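Local coordinates for 16L protein (Yaba-like disease virus, PDB 6TQP) that probably blocks apoptosis in infected cells as a viral Bcl-2-like protein that holds pro-apoptotic BH3 segments in a surface groove, at residues 15-20 and 128-133; 60-65 and 103-108. One frame throughout, in Å; residues are numbered along the deposited sequence.

Contact 1: residues 15-20 and 128-133; sequences SIKNVI and DIALKI
I20 meets I133 through its extended branch: CG1 stands beside the backbone N and CD1 carries on outward (chi2 170°), which delivers this methyl to I133. K17 uses the other direction at CB, with CG anti to its own N (chi1 -174°), and its chain runs along the outer edge of the interface before bending toward the amine. I20 CD1 lies 3.4 Å from I133 CG2, closer than carbons normally settle, and 3.7 Å from I133 CB, so it presses into the base of the I133 side chain. The other methyl of I20 goes to a different residue, CG2 packing 3.8 Å from A130 CB; I20 thus covers the A130 methyl with one branch and meets I133, three residues on, with the other. A130 carries only a methyl, which lets the backbones come close: its CA is 5.1 Å from K17 CA. In this all-helical Bcl-2 fold the pair joins helix 12-27 to helix 120-134, whose short segments run roughly antiparallel at 143° with axes 8.4 Å apart. Both isoleucines also touch I103 of helix 96-113, and I16 and I133 share L140 of helix 137-148. I16 itself contributes a looser methyl contact, CG2 to I133 CG2 at 4.5 Å. On the outer side the aliphatic stem of K17 lies alongside L131, the two running in the same direction, and K17 CD comes within 3.5 Å of L131 CD2. The K17 amine then extends past this apolar strip, where E127 OE1 offers a long, weak ion pair.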
loop_
_atom_site.group_PDB
_atom_site.type_symbol
_atom_site.label_atom_id
_atom_site.label_comp_id
_atom_site.label_asym_id
_atom_site.label_seq_id
_atom_site.Cartn_x
_atom_site.Cartn_y
_atom_site.Cartn_z
ATOM N N SER A 15 11.198 -6.425 -7.232
ATOM C CA SER A 15 11.373 -4.978 -7.367
ATOM C C SER A 15 10.264 -4.230 -6.642
ATOM O O SER A 15 10.523 -3.307 -5.858
ATOM C CB SER A 15 11.397 -4.574 -8.847
ATOM O OG SER A 15 12.470 -5.179 -9.545
ATOM N N ILE A 16 9.014 -4.617 -6.898
ATOM C CA ILE A 16 7.879 -3.957 -6.265
ATOM C C ILE A 16 7.917 -4.145 -4.752
ATOM O O ILE A 16 7.666 -3.203 -3.992
ATOM C CB ILE A 16 6.558 -4.471 -6.881
ATOM C CG1 ILE A 16 6.374 -3.920 -8.294
ATOM C CG2 ILE A 16 5.358 -4.075 -6.043
ATOM C CD1 ILE A 16 6.310 -2.410 -8.384
ATOM N N LYS A 17 8.208 -5.360 -4.286
ATOM C CA LYS A 17 8.280 -5.587 -2.845
ATOM C C LYS A 17 9.304 -4.656 -2.203
ATOM O O LYS A 17 9.039 -4.039 -1.167
ATOM C CB LYS A 17 8.633 -7.041 -2.546
ATOM C CG LYS A 17 8.576 -7.396 -1.050
ATOM C CD LYS A 17 9.369 -8.645 -0.703
ATOM C CE LYS A 17 10.866 -8.389 -0.722
ATOM N NZ LYS A 17 11.556 -9.123 0.366
ATOM N N ASN A 18 10.484 -4.555 -2.807
ATOM C CA ASN A 18 11.521 -3.685 -2.259
ATOM C C ASN A 18 11.068 -2.239 -2.257
ATOM O O ASN A 18 11.323 -1.499 -1.297
ATOM C CB ASN A 18 12.810 -3.841 -3.061
ATOM C CG ASN A 18 13.523 -5.120 -2.745
ATOM O OD1 ASN A 18 13.276 -5.728 -1.703
ATOM N ND2 ASN A 18 14.428 -5.538 -3.623
ATOM N N VAL A 19 10.375 -1.820 -3.318
ATOM C CA VAL A 19 9.946 -0.427 -3.423
ATOM C C VAL A 19 8.934 -0.101 -2.331
ATOM O O VAL A 19 8.980 0.971 -1.715
ATOM C CB VAL A 19 9.382 -0.150 -4.834
ATOM C CG1 VAL A 19 8.628 1.176 -4.864
ATOM C CG2 VAL A 19 10.510 -0.137 -5.867
ATOM N N ILE A 20 8.011 -1.026 -2.060
ATOM C CA ILE A 20 6.958 -0.753 -1.085
ATOM C C ILE A 20 7.548 -0.624 0.318
ATOM O O ILE A 20 7.215 0.307 1.064
ATOM C CB ILE A 20 5.880 -1.843 -1.157
ATOM C CG1 ILE A 20 5.152 -1.746 -2.506
ATOM C CG2 ILE A 20 4.877 -1.694 0.001
ATOM C CD1 ILE A 20 4.234 -2.912 -2.795
ATOM N N ASP A 128 4.494 -8.594 4.721
ATOM C CA ASP A 128 3.479 -9.495 4.187
ATOM C C ASP A 128 2.612 -8.807 3.139
ATOM O O ASP A 128 2.351 -9.374 2.073
ATOM C CB ASP A 128 2.611 -10.020 5.324
ATOM C CG ASP A 128 3.349 -10.983 6.226
ATOM O OD1 ASP A 128 4.333 -11.593 5.769
ATOM O OD2 ASP A 128 2.934 -11.133 7.402
ATOM N N ILE A 129 2.149 -7.589 3.420
ATOM C CA ILE A 129 1.302 -6.890 2.456
ATOM C C ILE A 129 2.111 -6.465 1.232
ATOM O O ILE A 129 1.599 -6.471 0.104
ATOM C CB ILE A 129 0.604 -5.695 3.123
ATOM C CG1 ILE A 129 -0.318 -6.190 4.241
ATOM C CG2 ILE A 129 -0.207 -4.910 2.087
ATOM C CD1 ILE A 129 -0.973 -5.080 5.023
ATOM N N ALA A 130 3.381 -6.090 1.422
ATOM C CA ALA A 130 4.235 -5.821 0.266
ATOM C C ALA A 130 4.350 -7.058 -0.614
ATOM O O ALA A 130 4.336 -6.958 -1.845
ATOM C CB ALA A 130 5.623 -5.358 0.724
ATOM N N LEU A 131 4.462 -8.236 0.006
ATOM C CA LEU A 131 4.562 -9.474 -0.758
ATOM C C LEU A 131 3.315 -9.687 -1.599
ATOM O O LEU A 131 3.396 -9.980 -2.798
ATOM C CB LEU A 131 4.768 -10.663 0.178
ATOM C CG LEU A 131 6.184 -10.933 0.663
ATOM C CD1 LEU A 131 6.162 -12.025 1.710
ATOM C CD2 LEU A 131 7.085 -11.320 -0.497
ATOM N N LYS A 132 2.145 -9.539 -0.984
ATOM C CA LYS A 132 0.901 -9.758 -1.709
ATOM C C LYS A 132 0.691 -8.711 -2.790
ATOM O O LYS A 132 0.180 -9.023 -3.870
ATOM C CB LYS A 132 -0.280 -9.750 -0.747
ATOM C CG LYS A 132 -0.398 -10.981 0.121
ATOM C CD LYS A 132 -0.606 -12.266 -0.670
ATOM C CE LYS A 132 -1.945 -12.258 -1.383
ATOM N NZ LYS A 132 -2.211 -13.563 -2.046
ATOM N N ILE A 133 1.066 -7.459 -2.526
ATOM C CA ILE A 133 0.929 -6.445 -3.565
ATOM C C ILE A 133 1.843 -6.766 -4.737
ATOM O O ILE A 133 1.499 -6.501 -5.900
ATOM C CB ILE A 133 1.208 -5.044 -2.989
ATOM C CG1 ILE A 133 0.093 -4.661 -2.014
ATOM C CG2 ILE A 133 1.334 -4.028 -4.101
ATOM C CD1 ILE A 133 0.364 -3.357 -1.255
#

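Contact 2: residues 60-65 and 103-108; sequences PNLSYI and ISLISM
The wall of the peptide-binding groove is backed here by the central helix of the bundle: L62, just past the kink at P60 and N61 in helix 38-68, leans on L105 and M108 of helix 96-113. The segments cross at 67°, with axes 9.8 Å apart. The two methyls of L62 divide their targets. CD2 sits 3.9 Å from L105 CB, while CD1 reaches S104 CB at 4.1 Å. M108 is stretched as far as its sulfur, CG lying anti to the backbone N (chi1 179°), and then turns at the last torsion. This lays SD against the L62-S63 peptide link, 3.3 Å from S63 N, and brings CE to within 3.6 Å of L62 CB. S63 OG is also near the sulfur, but its hydrogen bond goes to K59 O, one turn back; likewise S104 OG is bonded to C51 O. Further along, I65 CG2 packs over L105 CD1 at 3.7 Å. No hydrogen bond crosses between the segments. L62 also touches an apolar side chain of the bound peptide, I65 packs on a polar one, and N61 ND2 donates a hydrogen bond to a polar peptide side chain, an arrangement characteristic of the ligand groove of Bcl-2 proteins.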
loop_
_atom_site.group_PDB
_atom_site.type_symbol
_atom_site.label_atom_id
_atom_site.label_comp_id
_atom_site.label_asym_id
_atom_site.label_seq_id
_atom_site.Cartn_x
_atom_site.Cartn_y
_atom_site.Cartn_z
ATOM N N PRO A 60 -9.854 11.432 4.375
ATOM C CA PRO A 60 -10.959 11.008 5.253
ATOM C C PRO A 60 -11.349 9.559 5.039
ATOM O O PRO A 60 -11.717 8.858 5.992
ATOM C CB PRO A 60 -12.102 11.961 4.872
ATOM C CG PRO A 60 -11.470 13.064 4.112
ATOM C CD PRO A 60 -10.280 12.487 3.440
ATOM N N ASN A 61 -11.272 9.090 3.794
ATOM C CA ASN A 61 -11.651 7.712 3.492
ATOM C C ASN A 61 -10.657 6.737 4.102
ATOM O O ASN A 61 -11.044 5.695 4.650
ATOM C CB ASN A 61 -11.725 7.526 1.979
ATOM C CG ASN A 61 -12.579 8.566 1.316
ATOM O OD1 ASN A 61 -12.156 9.718 1.120
ATOM N ND2 ASN A 61 -13.796 8.183 0.971
ATOM N N LEU A 62 -9.366 7.055 4.002
ATOM C CA LEU A 62 -8.346 6.222 4.620
ATOM C C LEU A 62 -8.429 6.279 6.139
ATOM O O LEU A 62 -8.259 5.253 6.808
ATOM C CB LEU A 62 -6.958 6.671 4.157
ATOM C CG LEU A 62 -6.659 6.492 2.667
ATOM C CD1 LEU A 62 -5.364 7.202 2.284
ATOM C CD2 LEU A 62 -6.555 5.034 2.282
ATOM N N SER A 63 -8.661 7.467 6.702
ATOM C CA SER A 63 -8.799 7.580 8.153
ATOM C C SER A 63 -9.983 6.767 8.651
ATOM O O SER A 63 -9.933 6.187 9.742
ATOM C CB SER A 63 -8.968 9.042 8.573
ATOM O OG SER A 63 -7.840 9.821 8.217
ATOM N N TYR A 64 -11.065 6.736 7.872
ATOM C CA TYR A 64 -12.222 5.921 8.228
ATOM C C TYR A 64 -11.845 4.447 8.279
ATOM O O TYR A 64 -12.174 3.737 9.236
ATOM C CB TYR A 64 -13.341 6.177 7.224
ATOM C CG TYR A 64 -14.480 5.174 7.240
ATOM C CD1 TYR A 64 -15.431 5.191 8.247
ATOM C CD2 TYR A 64 -14.620 4.246 6.225
ATOM C CE1 TYR A 64 -16.468 4.288 8.258
ATOM C CE2 TYR A 64 -15.653 3.339 6.225
ATOM C CZ TYR A 64 -16.581 3.368 7.239
ATOM O OH TYR A 64 -17.622 2.464 7.238
ATOM N N ILE A 65 -11.127 3.971 7.263
ATOM C CA ILE A 65 -10.671 2.586 7.262
ATOM C C ILE A 65 -9.839 2.310 8.507
ATOM O O ILE A 65 -10.023 1.297 9.194
ATOM C CB ILE A 65 -9.879 2.294 5.978
ATOM C CG1 ILE A 65 -10.817 2.398 4.771
ATOM C CG2 ILE A 65 -9.207 0.913 6.052
ATOM C CD1 ILE A 65 -10.096 2.376 3.438
ATOM N N ILE A 103 -1.247 0.879 -0.544
ATOM C CA ILE A 103 0.043 1.433 -0.120
ATOM C C ILE A 103 -0.181 2.734 0.634
ATOM O O ILE A 103 0.429 2.976 1.680
ATOM C CB ILE A 103 0.980 1.631 -1.325
ATOM C CG1 ILE A 103 1.296 0.274 -1.949
ATOM C CG2 ILE A 103 2.274 2.361 -0.899
ATOM C CD1 ILE A 103 2.002 0.363 -3.294
ATOM N N SER A 104 -1.082 3.578 0.134
ATOM C CA SER A 104 -1.399 4.807 0.854
ATOM C C SER A 104 -2.006 4.504 2.217
ATOM O O SER A 104 -1.737 5.206 3.198
ATOM C CB SER A 104 -2.354 5.675 0.037
ATOM O OG SER A 104 -1.776 6.047 -1.197
ATOM N N LEU A 105 -2.858 3.481 2.293
ATOM C CA LEU A 105 -3.462 3.109 3.567
ATOM C C LEU A 105 -2.393 2.715 4.583
ATOM O O LEU A 105 -2.418 3.158 5.740
ATOM C CB LEU A 105 -4.453 1.959 3.346
ATOM C CG LEU A 105 -5.061 1.384 4.624
ATOM C CD1 LEU A 105 -5.927 2.408 5.340
ATOM C CD2 LEU A 105 -5.835 0.136 4.278
ATOM N N ILE A 106 -1.436 1.882 4.167
ATOM C CA ILE A 106 -0.348 1.477 5.066
ATOM C C ILE A 106 0.429 2.694 5.529
ATOM O O ILE A 106 0.797 2.801 6.708
ATOM C CB ILE A 106 0.581 0.463 4.368
ATOM C CG1 ILE A 106 -0.184 -0.788 3.947
ATOM C CG2 ILE A 106 1.744 0.029 5.279
ATOM C CD1 ILE A 106 0.520 -1.544 2.889
ATOM N N SER A 107 0.688 3.639 4.621
ATOM C CA SER A 107 1.398 4.857 5.024
ATOM C C SER A 107 0.671 5.557 6.160
ATOM O O SER A 107 1.289 5.976 7.149
ATOM C CB SER A 107 1.545 5.806 3.835
ATOM O OG SER A 107 2.372 5.230 2.850
ATOM N N MET A 108 -0.650 5.697 6.036
ATOM C CA MET A 108 -1.409 6.329 7.106
ATOM C C MET A 108 -1.364 5.503 8.385
ATOM O O MET A 108 -1.216 6.061 9.476
ATOM C CB MET A 108 -2.854 6.544 6.687
ATOM C CG MET A 108 -3.676 7.184 7.798
ATOM S SD MET A 108 -5.369 7.465 7.281
ATOM C CE MET A 108 -5.038 8.859 6.206
#

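How the contacts relate
Both contacts are largely buried, and both rest on apolar side chains with no hydrogen bond between their segments. They lie on opposite sides of the chain's centre, their centres about 17 Å apart, and contact 2 is nested within the chain span closed by contact 1. Helix 96-113 ties them together: I106 CD1 is 3.5 Å from I129 CG2. Contact 1 is an isoleucine and alanine packing between near-antiparallel helices, grading into a lysine and an exposed leucine at the surface. Contact 2 instead adds a methionine sulfur and serines at a steeper crossing, and L62 and I65, which pack on helix 96-113, also touch the bound peptide.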